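PDB 4TRT: DNA polymerase III subunit beta, which probably tethers DNA polymerases and other proteins to DNA and makes them processive, as a ring-shaped head-to-tail homodimer of the beta sliding clamp family. Local coordinates for residues V126-G130 and G131-R135; L158-G162 and E163-V167; R194-D197 and E198-V202. One frame throughout, in Å; residues are numbered along the deposited sequence. Where two conformers were deposited one is given.

Overall arrangement
All three contacts lie in the central domain of the clamp subunit and are local ones: a strand-to-helix junction with an N-cap (contact 1, 126-135), a beta hairpin (contact 2, 158-167) and one stretch of helix (contact 3, 194-202). Contact 1 sits between the others. Its centre is about 11 Å from that of contact 2, where Val126 CG1 packs on His160 NE2 at 3.6 Å, and about 13 Å from that of contact 3, where Ser134 OG lies 3.8 Å from Ile200 O. Contacts 2 and 3 do not touch: their centres are about 19 Å apart and their nearest atoms about 7 Å. Helix 130-140 bridges them, meeting both Val167 and Ile200.

Contact 1. Residues V126-G130 and G131-R135; sequences VSLDG and GELSR
Asp129 reaches forward from the end of strand 126-129 to the first turn of the helix that follows, contacting Glu132, and its side chain can be traced atom by atom. CB lies 3.9 Å from Glu132 CG, a contact of aliphatic carbons. CG is anti to the backbone N (chi1 -175°), a torsion that swings the carboxylate over the start of the helix. From there OD2 accepts from Glu132 N at 2.9 Å, through the lone pair that faces away from the other oxygen, with an N-H...O angle of 155°. Gly131 N is also near this oxygen, with OD2 at 3.0 Å. The second oxygen, OD1, accepts from the backbone N of Gly206, so both ends of the carboxylate are held.

By position and by bond this is an N-cap: Asp129 directly precedes helix 130-140, and its side chain takes up an amide that has no helical carbonyl before it. The backbone continues the pattern, since Leu133 N donates to Asp129 O at 3.0 Å and Ser134 N to Gly130 O at 2.9 Å. Chain direction changes here by 75° between the axes of strand and helix.

On the apolar side, Leu128 CD1 meets Leu133 CD2 at 3.6 Å, the two side chains passing at a slant. Leu133 also touches Phe210 of strand 207-212 and Phe180 of strand 175-181. Further along the helix, the guanidinium of Arg135 has Gly131 O 3.1 Å above one face, offset toward the rim, and NH2 forms a salt bridge with Asp205.

Contact 2. Residues L158-G162 and E163-V167; sequences LEHHG and ESARV
Glu159 OE1 accepts from His161 NE2 in a 2.6 Å hydrogen bond, a histidine-carboxylate pair along one strand, and lies against Arg166 CD across the hairpin. The oxygen is only 3° out of the imidazole plane and uses the lone pair turned away from OE2. From OE1 to Arg166 CD is 3.5 Å. Here the two chains run side by side and point the same way, but carboxylate and guanidinium planes are 34° apart and no N-H of the arginine aims at OE1, so opposite charges are merely near. The arginine chain bends at chi3 (-76°), and NE forms its salt bridge with Asp179, while Glu159 OE2 is held by Lys157 and Tyr238. Replacing Glu159 by an alanine is likely to leave His161 NE2 without its acceptor, its ring freer to turn, and Lys157 without its ion-pair mate.

The backbones define an antiparallel hairpin closed by a type II' turn from His161 to Ser164, with Gly162 at positive phi. Glu159 and Arg166 form a hydrogen-bonded pair, Glu159 N donating to Arg166 O at 2.8 Å. His161 N reaches Ser164 O at 2.7 Å, whereas the return bond from Ser164 N to His161 O is longer, 3.3 Å, and comes in from above the carbonyl plane.

On the other face Leu158 CD1 packs on Val167 CG1 at 3.6 Å. Leu158, Ala165 and Val167, buried on this face, touch Phe180 of strand 175-181, Val167 also meets Ala136, Phe137 and Val140 of helix 130-140, and strand 189-192 pairs with strand 155-161 at Leu158.

Contact 3. Residues R194-D197 and E198-V202; sequences RSVD and ELIRV
Successive i to i+4 bonds join the two halves of this stretch of helix 193-202: Leu199 N to Ser195 O and Ile200 N to Val196 O are both 2.9 Å, while Glu198 N to Arg194 O and Arg201 N to Asp197 O are weak.

Four residues apart on the helix, Val196 and Ile200 supply the apolar side-chain contact between the halves. Val196 CG1 meets Ile200 CD1 at 3.9 Å, the two branches crossing at an angle. Ile200 has CG1 anti to its carbonyl carbon (chi1 -69°), which folds that branch back toward the preceding turn, so CG1 comes within 3.3 Å of Val196 O and CD1 continues on to the valine. Leu199 takes a similar course one residue earlier, with CB and CG beside Ser195 O.

The longer polar chains also begin by lying against carbonyls of the turn before. Glu198 CG is 3.5 Å from Arg194 O, after which the chain bends at chi2. In one of its two conformers, Arg201 has CG 3.4 Å from Asp197 O, and the chain then runs extended to NE. The carboxylate of Asp197 finds its charged partner outside the segment, OD1 forming a salt bridge with Arg141 NE.

This helix is one of those on the helical side of the clamp fold, in which sheets form the outer layer and helices line the central channel. Val196, Leu199 and Ile200 pack on Phe137 of helix 130-140. Ser195 rests on Leu228, and Glu198, Leu199 and Val202 on Met226, of strand 224-229. Ile52 of strand 52-59 adjoins Ser195 and Glu198, and Val21 and Leu17 of helix 8-21 meet Glu198 and Val202, respectively.

Contact 1. Residues V126-G130 and G131-R135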
ATOM      1  N   VAL A 126       0.799  33.049  20.947  1.00 61.41           N
ATOM      2  CA  VAL A 126       1.078  33.381  19.552  1.00 61.26           C
ATOM      3  C   VAL A 126      -0.039  32.826  18.692  1.00 59.88           C
ATOM      4  O   VAL A 126      -0.712  31.869  19.073  1.00 58.71           O
ATOM      5  CB  VAL A 126       2.402  32.765  19.034  1.00 60.46           C
ATOM      6  CG1 VAL A 126       3.103  33.725  18.080  1.00 63.38           C
ATOM      7  CG2 VAL A 126       3.320  32.407  20.180  1.00 60.05           C
ATOM      8  N   SER A 127      -0.216  33.428  17.526  1.00 60.91           N
ATOM      9  CA  SER A 127      -1.187  32.985  16.541  1.00 62.90           C
ATOM     10  C   SER A 127      -0.528  32.978  15.163  1.00 62.72           C
ATOM     11  O   SER A 127       0.086  33.959  14.767  1.00 65.19           O
ATOM     12  CB  SER A 127      -2.387  33.926  16.558  1.00 68.41           C
ATOM     13  OG  SER A 127      -3.349  33.562  15.589  1.00 71.96           O
ATOM     14  N   LEU A 128      -0.619  31.863  14.449  1.00 60.09           N
ATOM     15  CA  LEU A 128      -0.158  31.806  13.053  1.00 59.38           C
ATOM     16  C   LEU A 128      -1.130  30.984  12.214  1.00 59.33           C
ATOM     17  O   LEU A 128      -2.104  30.441  12.735  1.00 58.27           O
ATOM     18  CB  LEU A 128       1.267  31.225  12.950  1.00 58.49           C
ATOM     19  CG  LEU A 128       1.587  30.087  13.900  1.00 57.46           C
ATOM     20  CD1 LEU A 128       0.975  28.809  13.355  1.00 58.34           C
ATOM     21  CD2 LEU A 128       3.087  29.926  14.096  1.00 57.82           C
ATOM     22  N   ASP A 129      -0.878  30.904  10.914  1.00 57.01           N
ATOM     23  CA  ASP A 129      -1.700  30.062  10.051  1.00 56.66           C
ATOM     24  C   ASP A 129      -1.200  28.614  10.075  1.00 53.18           C
ATOM     25  O   ASP A 129      -0.044  28.350   9.747  1.00 48.77           O
ATOM     26  CB  ASP A 129      -1.717  30.567   8.618  1.00 58.57           C
ATOM     27  CG  ASP A 129      -2.659  29.762   7.748  1.00 61.12           C
ATOM     28  OD1 ASP A 129      -3.870  30.082   7.714  1.00 63.94           O
ATOM     29  OD2 ASP A 129      -2.196  28.791   7.126  1.00 60.13           O
ATOM     30  N   GLY A 130      -2.086  27.688  10.444  1.00 50.55           N
ATOM     31  CA  GLY A 130      -1.725  26.272  10.561  1.00 49.55           C
ATOM     32  C   GLY A 130      -1.272  25.608   9.271  1.00 48.82           C
ATOM     33  O   GLY A 130      -0.398  24.744   9.286  1.00 47.21           O
ATOM     34  N   GLY A 131      -1.869  26.007   8.156  1.00 51.93           N
ATOM     35  CA  GLY A 131      -1.478  25.501   6.840  1.00 52.45           C
ATOM     36  C   GLY A 131      -0.073  25.934   6.442  1.00 48.71           C
ATOM     37  O   GLY A 131       0.698  25.141   5.918  1.00 46.76           O
ATOM     38  N   GLU A 132       0.249  27.198   6.695  1.00 49.42           N
ATOM     39  CA  GLU A 132       1.583  27.719   6.426  1.00 47.99           C
ATOM     40  C   GLU A 132       2.583  26.973   7.296  1.00 44.28           C
ATOM     41  O   GLU A 132       3.630  26.531   6.821  1.00 41.32           O
ATOM     42  CB  GLU A 132       1.662  29.218   6.722  1.00 50.99           C
ATOM     43  CG  GLU A 132       0.858  30.111   5.778  1.00 55.58           C
ATOM     44  CD  GLU A 132       1.533  30.353   4.440  1.00 57.23           C
ATOM     45  OE1 GLU A 132       2.649  29.829   4.204  1.00 57.02           O
ATOM     46  OE2 GLU A 132       0.935  31.070   3.613  1.00 63.14           O
ATOM     47  N   LEU A 133       2.252  26.826   8.573  1.00 43.86           N
ATOM     48  CA  LEU A 133       3.145  26.154   9.515  1.00 43.07           C
ATOM     49  C   LEU A 133       3.366  24.688   9.133  1.00 41.40           C
ATOM     50  O   LEU A 133       4.484  24.200   9.184  1.00 41.34           O
ATOM     51  CB  LEU A 133       2.588  26.260  10.933  1.00 43.38           C
ATOM     52  CG  LEU A 133       3.435  25.596  12.017  1.00 42.38           C
ATOM     53  CD1 LEU A 133       4.793  26.285  12.101  1.00 40.77           C
ATOM     54  CD2 LEU A 133       2.716  25.688  13.361  1.00 44.13           C
ATOM     55  N   SER A 134       2.300  23.996   8.751  1.00 39.85           N
ATOM     56  CA  SER A 134       2.387  22.602   8.339  1.00 40.05           C
ATOM     57  C   SER A 134       3.266  22.394   7.108  1.00 41.21           C
ATOM     58  O   SER A 134       4.098  21.494   7.080  1.00 40.67           O
ATOM     59  CB  SER A 134       0.992  22.050   8.055  1.00 42.39           C
ATOM     60  OG  SER A 134       1.068  20.663   7.754  1.00 43.83           O
ATOM     61  N   ARG A 135       3.077  23.216   6.083  1.00 45.61           N
ATOM     62  CA  ARG A 135       3.896  23.089   4.869  1.00 46.37           C
ATOM     63  C   ARG A 135       5.367  23.453   5.171  1.00 41.17           C
ATOM     64  O   ARG A 135       6.266  22.809   4.657  1.00 39.54           O
ATOM     65  CB  ARG A 135       3.277  23.857   3.679  1.00 51.52           C
ATOM     66  CG  ARG A 135       2.357  22.988   2.807  1.00 58.54           C
ATOM     67  CD  ARG A 135       1.606  23.739   1.718  1.00 62.06           C
ATOM     68  NE  ARG A 135       0.282  24.170   2.179  1.00 67.16           N
ATOM     69  CZ  ARG A 135      -0.024  25.357   2.715  1.00 68.59           C
ATOM     70  NH1 ARG A 135       0.893  26.300   2.872  1.00 70.62           N
ATOM     71  NH2 ARG A 135      -1.277  25.605   3.095  1.00 69.76           N
TER

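Contact 2. Residues L158-G162 and E163-V167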
ATOM      1  N   LEU A 158      11.835  26.701  15.716  1.00 36.77           N
ATOM      2  CA  LEU A 158      10.936  27.740  15.222  1.00 37.84           C
ATOM      3  C   LEU A 158      11.458  29.098  15.695  1.00 38.75           C
ATOM      4  O   LEU A 158      11.697  29.290  16.886  1.00 42.05           O
ATOM      5  CB  LEU A 158       9.520  27.499  15.745  1.00 39.95           C
ATOM      6  CG  LEU A 158       8.494  28.574  15.346  1.00 44.37           C
ATOM      7  CD1 LEU A 158       8.268  28.518  13.844  1.00 43.33           C
ATOM      8  CD2 LEU A 158       7.169  28.391  16.067  1.00 46.20           C
ATOM      9  N   GLU A 159      11.649  30.021  14.757  1.00 40.88           N
ATOM     10  CA  GLU A 159      12.100  31.386  15.034  1.00 43.40           C
ATOM     11  C   GLU A 159      11.016  32.368  14.645  1.00 46.10           C
ATOM     12  O   GLU A 159      10.394  32.202  13.589  1.00 45.26           O
ATOM     13  CB  GLU A 159      13.293  31.750  14.150  1.00 45.67           C
ATOM     14  CG  GLU A 159      14.583  31.026  14.413  1.00 45.35           C
ATOM     15  CD  GLU A 159      15.661  31.377  13.400  1.00 45.40           C
ATOM     16  OE1 GLU A 159      15.479  32.308  12.594  1.00 47.27           O
ATOM     17  OE2 GLU A 159      16.713  30.714  13.405  1.00 45.51           O
ATOM     18  N   HIS A 160      10.815  33.404  15.457  1.00 48.14           N
ATOM     19  CA  HIS A 160       9.927  34.514  15.090  1.00 53.21           C
ATOM     20  C   HIS A 160      10.706  35.752  14.715  1.00 57.58           C
ATOM     21  O   HIS A 160      11.706  36.084  15.357  1.00 58.99           O
ATOM     22  CB  HIS A 160       8.946  34.816  16.209  1.00 55.26           C
ATOM     23  CG  HIS A 160       7.806  33.837  16.280  1.00 55.41           C
ATOM     24  ND1 HIS A 160       7.862  32.701  17.002  1.00 57.09           N
ATOM     25  CD2 HIS A 160       6.559  33.853  15.665  1.00 55.34           C
ATOM     26  CE1 HIS A 160       6.702  32.034  16.864  1.00 56.32           C
ATOM     27  NE2 HIS A 160       5.908  32.743  16.046  1.00 54.89           N
ATOM     28  N   HIS A 161      10.255  36.423  13.654  1.00 59.73           N
ATOM     29  CA  HIS A 161      10.884  37.655  13.149  1.00 64.03           C
ATOM     30  C   HIS A 161       9.824  38.640  12.731  1.00 67.75           C
ATOM     31  O   HIS A 161       9.762  39.028  11.562  1.00 69.69           O
ATOM     32  CB  HIS A 161      11.785  37.378  11.935  1.00 63.00           C
ATOM     33  CG  HIS A 161      12.842  36.323  12.161  1.00 62.04           C
ATOM     34  ND1 HIS A 161      14.088  36.623  12.586  1.00 62.94           N
ATOM     35  CD2 HIS A 161      12.815  34.939  11.960  1.00 58.58           C
ATOM     36  CE1 HIS A 161      14.815  35.484  12.677  1.00 60.43           C
ATOM     37  NE2 HIS A 161      14.038  34.460  12.287  1.00 56.60           N
ATOM     38  N   GLY A 162       8.956  39.025  13.662  1.00 70.95           N
ATOM     39  CA  GLY A 162       7.999  40.104  13.412  1.00 74.67           C
ATOM     40  C   GLY A 162       6.879  39.749  12.443  1.00 75.47           C
ATOM     41  O   GLY A 162       5.893  39.127  12.821  1.00 75.19           O
ATOM     42  N   GLU A 163       7.035  40.156  11.185  1.00 75.90           N
ATOM     43  CA  GLU A 163       6.054  39.852  10.139  1.00 76.33           C
ATOM     44  C   GLU A 163       6.180  38.416   9.597  1.00 71.98           C
ATOM     45  O   GLU A 163       5.324  37.958   8.840  1.00 71.16           O
ATOM     46  CB  GLU A 163       6.191  40.835   8.969  1.00 81.10           C
ATOM     47  CG  GLU A 163       5.859  42.282   9.303  1.00 85.95           C
ATOM     48  CD  GLU A 163       6.108  43.227   8.136  1.00 90.95           C
ATOM     49  OE1 GLU A 163       6.468  42.753   7.036  1.00 90.89           O
ATOM     50  OE2 GLU A 163       5.947  44.452   8.316  1.00 93.43           O
ATOM     51  N   SER A 164       7.241  37.708   9.967  1.00 67.52           N
ATOM     52  CA  SER A 164       7.439  36.343   9.461  1.00 61.85           C
ATOM     53  C   SER A 164       8.110  35.453  10.495  1.00 57.72           C
ATOM     54  O   SER A 164       8.620  35.919  11.518  1.00 59.60           O
ATOM     55  CB  SER A 164       8.243  36.365   8.145  1.00 63.45           C
ATOM     56  OG  SER A 164       9.635  36.283   8.374  1.00 62.99           O
ATOM     57  N   ALA A 165       8.067  34.158  10.218  1.00 49.51           N
ATOM     58  CA  ALA A 165       8.663  33.157  11.073  1.00 46.30           C
ATOM     59  C   ALA A 165       9.474  32.187  10.205  1.00 43.74           C
ATOM     60  O   ALA A 165       9.370  32.207   8.974  1.00 39.61           O
ATOM     61  CB  ALA A 165       7.573  32.411  11.821  1.00 46.08           C
ATOM     62  N   ARG A 166      10.254  31.331  10.853  1.00 40.08           N
ATOM     63  CA  ARG A 166      11.135  30.416  10.147  1.00 39.88           C
ATOM     64  C   ARG A 166      11.234  29.109  10.906  1.00 39.41           C
ATOM     65  O   ARG A 166      11.314  29.111  12.141  1.00 40.98           O
ATOM     66  CB  ARG A 166      12.528  31.039  10.034  1.00 41.52           C
ATOM     67  CG  ARG A 166      13.618  30.074   9.608  1.00 40.51           C
ATOM     68  CD  ARG A 166      14.950  30.786   9.488  1.00 42.26           C
ATOM     69  NE  ARG A 166      15.008  31.577   8.281  1.00 43.55           N
ATOM     70  CZ  ARG A 166      16.117  32.068   7.752  1.00 45.52           C
ATOM     71  NH1 ARG A 166      17.296  31.881   8.340  1.00 46.53           N
ATOM     72  NH2 ARG A 166      16.045  32.752   6.626  1.00 47.08           N
ATOM     73  N   VAL A 167      11.223  27.992  10.180  1.00 35.82           N
ATOM     74  CA  VAL A 167      11.577  26.704  10.782  1.00 34.85           C
ATOM     75  C   VAL A 167      12.874  26.208  10.183  1.00 33.52           C
ATOM     76  O   VAL A 167      13.138  26.425   9.004  1.00 30.93           O
ATOM     77  CB  VAL A 167      10.494  25.612  10.631  1.00 35.88           C
ATOM     78  CG1 VAL A 167       9.327  25.888  11.575  1.00 36.98           C
ATOM     79  CG2 VAL A 167      10.058  25.477   9.178  1.00 35.00           C
TER

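Contact 3. Residues R194-D197 and E198-V202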
ATOM      1  N   ARG A 194       9.527  13.904  16.024  1.00 39.08           N
ATOM      2  CA  ARG A 194       8.335  13.011  16.053  1.00 42.23           C
ATOM      3  C   ARG A 194       7.043  13.751  16.453  1.00 39.91           C
ATOM      4  O   ARG A 194       5.959  13.407  15.997  1.00 41.70           O
ATOM      5  CB  ARG A 194       8.540  11.823  16.981  1.00 47.23           C
ATOM      6  CG  ARG A 194       9.530  10.778  16.489  1.00 53.24           C
ATOM      7  CD  ARG A 194       9.823   9.691  17.524  1.00 60.55           C
ATOM      8  NE  ARG A 194       8.587   9.158  18.159  1.00 67.37           N
ATOM      9  CZ  ARG A 194       8.198   9.313  19.439  1.00 72.68           C
ATOM     10  NH1 ARG A 194       8.940   9.979  20.327  1.00 74.38           N
ATOM     11  NH2 ARG A 194       7.035   8.781  19.847  1.00 72.89           N
ATOM     12  N   SER A 195       7.157  14.781  17.277  1.00 37.48           N
ATOM     13  CA  SER A 195       6.002  15.637  17.568  1.00 37.97           C
ATOM     14  C   SER A 195       5.627  16.549  16.389  1.00 38.24           C
ATOM     15  O   SER A 195       4.443  16.855  16.169  1.00 37.89           O
ATOM     16  CB  SER A 195       6.256  16.473  18.821  1.00 37.73           C
ATOM     17  OG  SER A 195       6.361  15.633  19.940  1.00 38.01           O
ATOM     18  N   VAL A 196       6.617  16.979  15.610  1.00 35.72           N
ATOM     19  CA  VAL A 196       6.313  17.679  14.357  1.00 35.11           C
ATOM     20  C   VAL A 196       5.505  16.779  13.403  1.00 37.14           C
ATOM     21  O   VAL A 196       4.554  17.243  12.781  1.00 36.50           O
ATOM     22  CB  VAL A 196       7.584  18.234  13.686  1.00 36.47           C
ATOM     23  CG1 VAL A 196       7.300  18.692  12.262  1.00 36.61           C
ATOM     24  CG2 VAL A 196       8.141  19.376  14.514  1.00 35.93           C
ATOM     25  N   ASP A 197       5.854  15.496  13.321  1.00 37.98           N
ATOM     26  CA  ASP A 197       5.110  14.548  12.487  1.00 40.11           C
ATOM     27  C   ASP A 197       3.633  14.486  12.881  1.00 42.83           C
ATOM     28  O   ASP A 197       2.755  14.441  12.018  1.00 38.68           O
ATOM     29  CB  ASP A 197       5.693  13.143  12.582  1.00 42.69           C
ATOM     30  CG  ASP A 197       7.079  13.040  11.995  1.00 44.36           C
ATOM     31  OD1 ASP A 197       7.410  13.817  11.079  1.00 44.23           O
ATOM     32  OD2 ASP A 197       7.848  12.179  12.461  1.00 44.60           O
ATOM     33  N   GLU A 198       3.372  14.492  14.189  1.00 41.46           N
ATOM     34  CA  GLU A 198       2.005  14.463  14.686  1.00 43.41           C
ATOM     35  C   GLU A 198       1.308  15.777  14.366  1.00 40.84           C
ATOM     36  O   GLU A 198       0.131  15.772  14.028  1.00 39.06           O
ATOM     37  CB  GLU A 198       1.965  14.205  16.199  1.00 45.04           C
ATOM     38  CG  GLU A 198       2.608  12.898  16.642  1.00 46.50           C
ATOM     39  CD  GLU A 198       2.029  11.663  15.972  1.00 51.07           C
ATOM     40  OE1 GLU A 198       0.877  11.691  15.466  1.00 52.32           O
ATOM     41  OE2 GLU A 198       2.752  10.644  15.934  1.00 54.38           O
ATOM     42  N   LEU A 199       2.041  16.891  14.485  1.00 39.57           N
ATOM     43  CA  LEU A 199       1.487  18.207  14.217  1.00 39.54           C
ATOM     44  C   LEU A 199       1.063  18.316  12.761  1.00 39.24           C
ATOM     45  O   LEU A 199      -0.021  18.796  12.468  1.00 42.48           O
ATOM     46  CB  LEU A 199       2.468  19.323  14.585  1.00 38.09           C
ATOM     47  CG  LEU A 199       2.466  19.787  16.037  1.00 39.21           C
ATOM     48  CD1 LEU A 199       3.648  20.704  16.337  1.00 38.89           C
ATOM     49  CD2 LEU A 199       1.142  20.471  16.364  1.00 40.50           C
ATOM     50  N   ILE A 200       1.917  17.842  11.862  1.00 37.83           N
ATOM     51  CA  ILE A 200       1.611  17.828  10.442  1.00 38.84           C
ATOM     52  C   ILE A 200       0.298  17.092  10.165  1.00 41.02           C
ATOM     53  O   ILE A 200      -0.484  17.522   9.330  1.00 41.82           O
ATOM     54  CB  ILE A 200       2.769  17.215   9.617  1.00 37.85           C
ATOM     55  CG1 ILE A 200       3.972  18.147   9.631  1.00 36.23           C
ATOM     56  CG2 ILE A 200       2.347  16.942   8.167  1.00 38.06           C
ATOM     57  CD1 ILE A 200       5.238  17.486   9.126  1.00 35.86           C
ATOM     58  N   ARG A 201       0.050  16.005  10.878  0.50 41.47           N
ATOM     59  CA  ARG A 201      -1.163  15.230  10.654  0.50 43.54           C
ATOM     60  C   ARG A 201      -2.444  15.930  11.111  0.50 43.64           C
ATOM     61  O   ARG A 201      -3.513  15.616  10.609  0.50 45.26           O
ATOM     62  CB  ARG A 201      -1.024  13.864  11.308  0.50 44.92           C
ATOM     63  CG  ARG A 201      -0.003  13.012  10.559  0.50 45.33           C
ATOM     64  CD  ARG A 201       0.399  11.745  11.289  0.50 46.54           C
ATOM     65  NE  ARG A 201       1.452  11.047  10.559  0.50 47.20           N
ATOM     66  CZ  ARG A 201       1.232  10.220   9.540  0.50 49.62           C
ATOM     67  NH1 ARG A 201      -0.004   9.984   9.138  0.50 50.23           N
ATOM     68  NH2 ARG A 201       2.249   9.630   8.926  0.50 50.31           N
ATOM     69  N   VAL A 202      -2.341  16.893  12.029  1.00 42.49           N
ATOM     70  CA  VAL A 202      -3.547  17.592  12.544  1.00 43.59           C
ATOM     71  C   VAL A 202      -3.734  19.042  12.078  1.00 44.46           C
ATOM     72  O   VAL A 202      -4.845  19.560  12.124  1.00 43.47           O
ATOM     73  CB  VAL A 202      -3.648  17.546  14.090  1.00 42.93           C
ATOM     74  CG1 VAL A 202      -3.627  16.109  14.610  1.00 43.11           C
ATOM     75  CG2 VAL A 202      -2.575  18.376  14.748  1.00 40.27           C
TER